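PDB 3WD6: omega-class glutathione S-transferase from Bombyx mori, which binds glutathione and probably works as a glutathione transferase and as a glutathione-dependent dehydroascorbate reductase. Local coordinates for residues A[12-16]-A[246-250]; A[45-50]-A[220-224]. One frame throughout, in Å; residues are numbered along the deposited sequence.

Interaction 1: residues A[12-16]-A[246-250]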
ATOM      1  N   PHE A  12      -1.402   0.495 -15.203  1.00 26.86           N
ATOM      2  CA  PHE A  12      -1.358  -0.202 -13.917  1.00 25.81           C
ATOM      3  C   PHE A  12      -1.928  -1.607 -14.005  1.00 27.36           C
ATOM      4  O   PHE A  12      -1.807  -2.387 -13.063  1.00 27.95           O
ATOM      5  CB  PHE A  12      -2.154   0.591 -12.875  1.00 23.48           C
ATOM      6  CG  PHE A  12      -1.539   1.918 -12.527  1.00 26.28           C
ATOM      7  CD1 PHE A  12      -0.190   2.005 -12.185  1.00 23.71           C
ATOM      8  CD2 PHE A  12      -2.305   3.089 -12.553  1.00 24.92           C
ATOM      9  CE1 PHE A  12       0.384   3.247 -11.849  1.00 27.14           C
ATOM     10  CE2 PHE A  12      -1.738   4.337 -12.227  1.00 22.47           C
ATOM     11  CZ  PHE A  12      -0.397   4.416 -11.869  1.00 23.38           C
ATOM     12  N   ASN A  13      -2.551  -1.927 -15.133  1.00 30.79           N
ATOM     13  CA  ASN A  13      -3.378  -3.129 -15.227  1.00 31.49           C
ATOM     14  C   ASN A  13      -3.018  -4.083 -16.368  1.00 30.48           C
ATOM     15  O   ASN A  13      -3.895  -4.703 -16.962  1.00 31.55           O
ATOM     16  CB  ASN A  13      -4.859  -2.729 -15.330  1.00 32.53           C
ATOM     17  CG  ASN A  13      -5.320  -1.887 -14.153  1.00 26.92           C
ATOM     18  OD1 ASN A  13      -5.184  -2.283 -12.993  1.00 26.62           O
ATOM     19  ND2 ASN A  13      -5.876  -0.726 -14.449  1.00 23.48           N
ATOM     20  N   THR A  14      -1.729  -4.194 -16.666  1.00 30.71           N
ATOM     21  CA  THR A  14      -1.245  -5.233 -17.571  1.00 31.42           C
ATOM     22  C   THR A  14      -1.487  -6.594 -16.909  1.00 28.00           C
ATOM     23  O   THR A  14      -1.573  -6.671 -15.688  1.00 27.77           O
ATOM     24  CB  THR A  14       0.265  -5.042 -17.907  1.00 33.07           C
ATOM     25  OG1 THR A  14       1.043  -5.062 -16.701  1.00 28.85           O
ATOM     26  CG2 THR A  14       0.496  -3.701 -18.617  1.00 34.10           C
ATOM     27  N   LYS A  15      -1.603  -7.658 -17.705  1.00 33.01           N
ATOM     28  CA  LYS A  15      -1.929  -8.988 -17.168  1.00 32.62           C
ATOM     29  C   LYS A  15      -0.953  -9.418 -16.067  1.00 30.96           C
ATOM     30  O   LYS A  15       0.245  -9.128 -16.144  1.00 33.79           O
ATOM     31  CB  LYS A  15      -1.975 -10.037 -18.286  1.00 34.10           C
ATOM     32  CG  LYS A  15      -2.302 -11.459 -17.807  1.00 36.12           C
ATOM     33  CD  LYS A  15      -1.150 -12.428 -18.142  1.00 39.76           C
ATOM     34  CE  LYS A  15      -1.624 -13.695 -18.878  1.00 39.85           C
ATOM     35  NZ  LYS A  15      -1.587 -14.910 -17.999  1.00 45.15           N
ATOM     36  N   HIS A  16      -1.470 -10.062 -15.023  1.00 28.59           N
ATOM     37  CA  HIS A  16      -0.617 -10.647 -14.003  1.00 28.48           C
ATOM     38  C   HIS A  16       0.021 -11.915 -14.565  1.00 32.37           C
ATOM     39  O   HIS A  16      -0.673 -12.796 -15.065  1.00 36.13           O
ATOM     40  CB  HIS A  16      -1.417 -10.970 -12.744  1.00 28.47           C
ATOM     41  CG  HIS A  16      -1.858  -9.759 -11.984  1.00 29.91           C
ATOM     42  ND1 HIS A  16      -2.725  -8.825 -12.510  1.00 28.73           N
ATOM     43  CD2 HIS A  16      -1.553  -9.329 -10.735  1.00 27.56           C
ATOM     44  CE1 HIS A  16      -2.937  -7.874 -11.617  1.00 26.49           C
ATOM     45  NE2 HIS A  16      -2.239  -8.156 -10.532  1.00 23.84           N
ATOM     46  N   TYR A 246      -7.297 -11.767 -10.686  1.00 33.32           N
ATOM     47  CA  TYR A 246      -6.411 -10.608 -10.732  1.00 31.82           C
ATOM     48  C   TYR A 246      -6.722  -9.669 -11.900  1.00 29.87           C
ATOM     49  O   TYR A 246      -6.043  -8.671 -12.069  1.00 29.61           O
ATOM     50  CB  TYR A 246      -4.953 -11.061 -10.843  1.00 32.19           C
ATOM     51  CG  TYR A 246      -4.423 -11.839  -9.651  1.00 32.74           C
ATOM     52  CD1 TYR A 246      -4.396 -11.276  -8.381  1.00 31.43           C
ATOM     53  CD2 TYR A 246      -3.911 -13.124  -9.804  1.00 33.30           C
ATOM     54  CE1 TYR A 246      -3.900 -11.987  -7.287  1.00 34.65           C
ATOM     55  CE2 TYR A 246      -3.405 -13.837  -8.726  1.00 31.66           C
ATOM     56  CZ  TYR A 246      -3.401 -13.268  -7.469  1.00 33.76           C
ATOM     57  OH  TYR A 246      -2.897 -13.969  -6.386  1.00 32.06           O
ATOM     58  N   GLU A 247      -7.735  -9.975 -12.703  1.00 29.11           N
ATOM     59  CA  GLU A 247      -7.969  -9.186 -13.914  1.00 31.13           C
ATOM     60  C   GLU A 247      -9.264  -8.368 -13.900  1.00 32.00           C
ATOM     61  O   GLU A 247      -9.676  -7.811 -14.932  1.00 34.68           O
ATOM     62  CB  GLU A 247      -7.918 -10.085 -15.160  1.00 31.96           C
ATOM     63  CG  GLU A 247      -6.625 -10.889 -15.295  1.00 30.93           C
ATOM     64  CD  GLU A 247      -5.385 -10.017 -15.220  1.00 30.98           C
ATOM     65  OE1 GLU A 247      -5.305  -9.018 -15.973  1.00 34.85           O
ATOM     66  OE2 GLU A 247      -4.491 -10.329 -14.406  1.00 30.29           O
ATOM     67  N   LEU A 248      -9.905  -8.279 -12.742  1.00 29.99           N
ATOM     68  CA  LEU A 248     -11.119  -7.468 -12.643  1.00 31.75           C
ATOM     69  C   LEU A 248     -10.982  -6.085 -13.306  1.00 30.42           C
ATOM     70  O   LEU A 248     -11.934  -5.571 -13.871  1.00 32.21           O
ATOM     71  CB  LEU A 248     -11.573  -7.347 -11.189  1.00 31.33           C
ATOM     72  CG  LEU A 248     -12.001  -8.703 -10.611  1.00 31.93           C
ATOM     73  CD1 LEU A 248     -12.259  -8.619  -9.101  1.00 30.08           C
ATOM     74  CD2 LEU A 248     -13.223  -9.232 -11.359  1.00 24.82           C
ATOM     75  N   LEU A 249      -9.796  -5.490 -13.271  1.00 33.36           N
ATOM     76  CA  LEU A 249      -9.619  -4.167 -13.885  1.00 33.51           C
ATOM     77  C   LEU A 249      -9.133  -4.181 -15.332  1.00 37.65           C
ATOM     78  O   LEU A 249      -8.745  -3.130 -15.871  1.00 41.54           O
ATOM     79  CB  LEU A 249      -8.655  -3.319 -13.053  1.00 31.65           C
ATOM     80  CG  LEU A 249      -9.287  -2.763 -11.786  1.00 30.45           C
ATOM     81  CD1 LEU A 249      -8.216  -2.116 -10.944  1.00 24.99           C
ATOM     82  CD2 LEU A 249     -10.413  -1.781 -12.140  1.00 27.06           C
ATOM     83  N   ASN A 250      -9.149  -5.353 -15.961  1.00 37.35           N
ATOM     84  CA  ASN A 250      -8.526  -5.501 -17.266  1.00 40.05           C
ATOM     85  C   ASN A 250      -9.376  -6.314 -18.241  1.00 44.62           C
ATOM     86  O   ASN A 250     -10.596  -6.114 -18.348  1.00 46.69           O
ATOM     87  CB  ASN A 250      -7.139  -6.128 -17.087  1.00 41.35           C
ATOM     88  CG  ASN A 250      -6.387  -6.261 -18.390  1.00 46.37           C
ATOM     89  OD1 ASN A 250      -6.727  -5.605 -19.383  1.00 51.88           O
ATOM     90  ND2 ASN A 250      -5.357  -7.114 -18.399  1.00 36.22           N
TER
HETATM   91  O   HOH W   1      -4.072  -6.717 -14.583  1.00 26.11           O
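With CG set anti to its own carbonyl carbon (chi1 -55°) and a second bend at chi2, Glu247 curls its carboxylate back onto His16, whose imidazole is likewise folded beside its backbone N (chi1 -70°). That fold lines up backbone N and ND1 of His16 to donate to Glu247 OE2 from opposite faces of the carboxylate plane. His16 N reaches Glu247 OE2 at 3.1 Å, nearly straight; the bond from His16 ND1 to the same oxygen is shorter but more bent, and tilted from the ring plane. Glu247 OE1 takes an N-H from Asn250 ND2 at 3.1 Å across the type I turn 247-250, and a water joins it to Thr14 O. A carboxylate suits this place because its two oxygens take two N-H groups of His16, one of Asn250 and a water. Tyr246 CB makes a CH-pi contact over the imidazole face of His16, while the two near-parallel rings are slid apart and barely overlap. Farther along, Leu249 CB packs on Asn13 OD1. The contact thus pins the chain end, beyond helix 228-240, to the loop leading into edge strand 16-17 of the thioredoxin-like sheet, while His16 NE2 accepts from Arg36 N, just after strand 31-34.

Interaction 2: residues A[45-50]-A[220-224]. With EDO (1,2-ethanediol), chain H.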
ATOM      1  N   ILE A  45       4.287   2.044  -5.558  1.00 18.24           N
ATOM      2  CA  ILE A  45       3.536   2.848  -6.547  1.00 17.16           C
ATOM      3  C   ILE A  45       3.284   4.293  -6.080  1.00 16.41           C
ATOM      4  O   ILE A  45       3.519   5.255  -6.829  1.00 17.47           O
ATOM      5  CB  ILE A  45       2.146   2.227  -6.831  1.00 19.03           C
ATOM      6  CG1 ILE A  45       2.264   0.732  -7.178  1.00 18.24           C
ATOM      7  CG2 ILE A  45       1.414   3.014  -7.899  1.00 14.09           C
ATOM      8  CD1 ILE A  45       3.085   0.468  -8.425  1.00 19.41           C
ATOM      9  N   LEU A  46       2.780   4.445  -4.856  1.00 14.89           N
ATOM     10  CA  LEU A  46       2.483   5.774  -4.329  1.00 18.27           C
ATOM     11  C   LEU A  46       3.739   6.628  -4.368  1.00 19.27           C
ATOM     12  O   LEU A  46       3.726   7.747  -4.876  1.00 17.54           O
ATOM     13  CB  LEU A  46       1.965   5.699  -2.880  1.00 16.33           C
ATOM     14  CG  LEU A  46       0.612   5.005  -2.703  1.00 16.20           C
ATOM     15  CD1 LEU A  46       0.275   4.883  -1.236  1.00 18.27           C
ATOM     16  CD2 LEU A  46      -0.501   5.752  -3.480  1.00 16.86           C
ATOM     17  N   ALA A  47       4.824   6.081  -3.828  1.00 18.80           N
ATOM     18  CA  ALA A  47       6.073   6.808  -3.771  1.00 18.50           C
ATOM     19  C   ALA A  47       6.480   7.225  -5.180  1.00 19.65           C
ATOM     20  O   ALA A  47       6.741   8.418  -5.443  1.00 20.08           O
ATOM     21  CB  ALA A  47       7.165   5.958  -3.091  1.00 17.95           C
ATOM     22  N   LEU A  48       6.520   6.258  -6.093  1.00 19.71           N
ATOM     23  CA  LEU A  48       6.902   6.556  -7.475  1.00 20.82           C
ATOM     24  C   LEU A  48       5.981   7.609  -8.097  1.00 22.33           C
ATOM     25  O   LEU A  48       6.457   8.528  -8.793  1.00 21.98           O
ATOM     26  CB  LEU A  48       6.908   5.292  -8.324  1.00 20.32           C
ATOM     27  CG  LEU A  48       7.971   4.253  -7.976  1.00 20.69           C
ATOM     28  CD1 LEU A  48       7.613   2.944  -8.639  1.00 22.38           C
ATOM     29  CD2 LEU A  48       9.335   4.706  -8.434  1.00 19.06           C
ATOM     30  N   ASN A  49       4.670   7.489  -7.855  1.00 20.17           N
ATOM     31  CA  ASN A  49       3.736   8.501  -8.360  1.00 20.58           C
ATOM     32  C   ASN A  49       4.021   9.885  -7.804  1.00 18.66           C
ATOM     33  O   ASN A  49       4.148  10.851  -8.554  1.00 20.08           O
ATOM     34  CB  ASN A  49       2.286   8.132  -8.044  1.00 20.90           C
ATOM     35  CG  ASN A  49       1.795   6.931  -8.841  1.00 21.20           C
ATOM     36  OD1 ASN A  49       2.529   6.365  -9.665  1.00 22.74           O
ATOM     37  ND2 ASN A  49       0.544   6.530  -8.592  1.00 19.39           N
ATOM     38  N   ALA A  50       4.109   9.985  -6.483  1.00 19.05           N
ATOM     39  CA  ALA A  50       4.250  11.286  -5.843  1.00 18.03           C
ATOM     40  C   ALA A  50       5.529  11.998  -6.313  1.00 22.96           C
ATOM     41  O   ALA A  50       5.548  13.241  -6.491  1.00 20.89           O
ATOM     42  CB  ALA A  50       4.230  11.134  -4.321  1.00 14.58           C
ATOM     43  N   ALA A 220      -1.236  11.171  -6.330  1.00 15.17           N
ATOM     44  CA  ALA A 220      -0.499   9.901  -6.232  1.00 17.02           C
ATOM     45  C   ALA A 220      -1.470   8.798  -5.838  1.00 18.28           C
ATOM     46  O   ALA A 220      -1.338   7.648  -6.294  1.00 15.39           O
ATOM     47  CB  ALA A 220       0.644   9.978  -5.216  1.00 14.19           C
ATOM     48  N   VAL A 221      -2.430   9.153  -4.980  1.00 14.94           N
ATOM     49  CA  VAL A 221      -3.462   8.221  -4.569  1.00 15.30           C
ATOM     50  C   VAL A 221      -4.516   8.014  -5.660  1.00 17.85           C
ATOM     51  O   VAL A 221      -4.811   6.870  -6.043  1.00 18.80           O
ATOM     52  CB  VAL A 221      -4.159   8.678  -3.266  1.00 18.04           C
ATOM     53  CG1 VAL A 221      -5.328   7.775  -2.958  1.00 16.30           C
ATOM     54  CG2 VAL A 221      -3.154   8.689  -2.089  1.00 16.21           C
ATOM     55  N   SER A 222      -5.055   9.110  -6.194  1.00 17.36           N
ATOM     56  CA  SER A 222      -6.260   9.004  -7.021  1.00 19.92           C
ATOM     57  C   SER A 222      -6.043   8.232  -8.321  1.00 17.60           C
ATOM     58  O   SER A 222      -6.926   7.528  -8.783  1.00 17.92           O
ATOM     59  CB  SER A 222      -6.853  10.383  -7.315  1.00 16.19           C
ATOM     60  OG  SER A 222      -5.936  11.198  -8.028  1.00 16.91           O
ATOM     61  N   GLN A 223      -4.862   8.345  -8.899  1.00 17.88           N
ATOM     62  CA  GLN A 223      -4.644   7.735 -10.202  1.00 19.41           C
ATOM     63  C   GLN A 223      -4.517   6.216 -10.073  1.00 19.99           C
ATOM     64  O   GLN A 223      -4.620   5.498 -11.070  1.00 22.36           O
ATOM     65  CB  GLN A 223      -3.377   8.314 -10.829  1.00 18.77           C
ATOM     66  CG  GLN A 223      -2.150   7.948 -10.031  1.00 21.94           C
ATOM     67  CD  GLN A 223      -0.875   8.524 -10.613  1.00 26.23           C
ATOM     68  OE1 GLN A 223      -0.218   7.883 -11.448  1.00 31.50           O
ATOM     69  NE2 GLN A 223      -0.502   9.742 -10.164  1.00 24.44           N
ATOM     70  N   TYR A 224      -4.294   5.729  -8.849  1.00 19.12           N
ATOM     71  CA  TYR A 224      -4.134   4.295  -8.602  1.00 18.07           C
ATOM     72  C   TYR A 224      -5.319   3.688  -7.826  1.00 18.90           C
ATOM     73  O   TYR A 224      -5.322   2.494  -7.538  1.00 20.22           O
ATOM     74  CB  TYR A 224      -2.811   4.021  -7.844  1.00 17.44           C
ATOM     75  CG  TYR A 224      -2.362   2.566  -7.799  1.00 17.66           C
ATOM     76  CD1 TYR A 224      -2.089   1.865  -8.972  1.00 17.44           C
ATOM     77  CD2 TYR A 224      -2.173   1.899  -6.579  1.00 19.32           C
ATOM     78  CE1 TYR A 224      -1.654   0.517  -8.948  1.00 17.10           C
ATOM     79  CE2 TYR A 224      -1.727   0.542  -6.538  1.00 16.24           C
ATOM     80  CZ  TYR A 224      -1.477  -0.133  -7.739  1.00 20.27           C
ATOM     81  OH  TYR A 224      -1.057  -1.453  -7.748  1.00 22.30           O
TER
HETATM   82  C1  EDO H 304       4.124   9.118 -12.241  1.00 37.17           C
HETATM   83  O1  EDO H 304       5.365   8.647 -11.663  1.00 31.27           O
HETATM   84  C2  EDO H 304       3.390   7.979 -12.966  1.00 33.72           C
HETATM   85  O2  EDO H 304       1.960   8.129 -12.872  1.00 33.58           O
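The phenol ring of Tyr224 carries Ile45 on one face: the CG2 methyl stands over the ring centre, 3.8 Å from the centroid and close to the normal, a CH-pi contact, while CG1 lies near CZ and the hydroxyl. The same ring makes a cation-pi contact with Arg36, and Tyr224 OH bonds to Asn34 ND2. A branched isoleucine suits this place, since two arms from one CB can spread along the ring. Two more flat groups meet beside it. The amides of Asn49 and Gln223 come from opposite directions and stack with their planes 15° apart, Asn49 ND2 lying 3.2 Å from Gln223 CD; this is packing, not a hydrogen bond.

One N-H of the Asn49 amide goes to the backbone instead. ND2 donates to Ala220 O over 3.2 Å, almost straight at 168°, lying in the carbonyl plane on a lone pair, and OD1 accepts from Tyr55 OH, so both ends of the amide are held. Asn49 CG lies beside the backbone N (chi1 -70°), which sends the amide across to helix 219-222. Leu46 CD2 approaches the same carbonyl oxygen, Ala220 O, at 3.5 Å. Small residues let the backbones close in: Ala50 CB and Ala220 CB are 3.9 Å apart, and the CA atoms of Asn49 and Ala220 only 4.9 Å. A leucine in place of Asn49 would probably leave Ala220 O and Tyr55 OH without their partners.

At the exposed Gln223, a 1,2-ethanediol, probably from the crystallisation liquor, gives a hydrogen bond from O2 to Gln223 OE1 at 2.6 Å. The chemistry thus implies a mainly apolar join between helix 39-51 of the thioredoxin-like domain and the all-helical part of the transferase, with one buried amide satisfied at both ends, by the carbonyl of Ala220 and the hydroxyl of Tyr55.

Interaction 1 is partly buried and lies towards the outside of the fold, joining two loops near the ends of the modelled chain; interaction 2 is a buried contact nearer the centre, made by helix 39-51 and helix 219-222 with the turn that follows. Their chemistry follows their place: a carboxylate, an imidazole and a water serve the first, methyl groups, an aromatic face and a neutral amide the second. Phe12 connects them, its ring meeting Tyr224 edge-to-face and its CE2 lying 3.3 Å from Gln223 O. Arg36 is another common neighbour, its backbone N hydrogen-bonded to His16 and its guanidinium to the carbonyl oxygen of Tyr224. Both fasten thioredoxin-like elements to later parts of the chain.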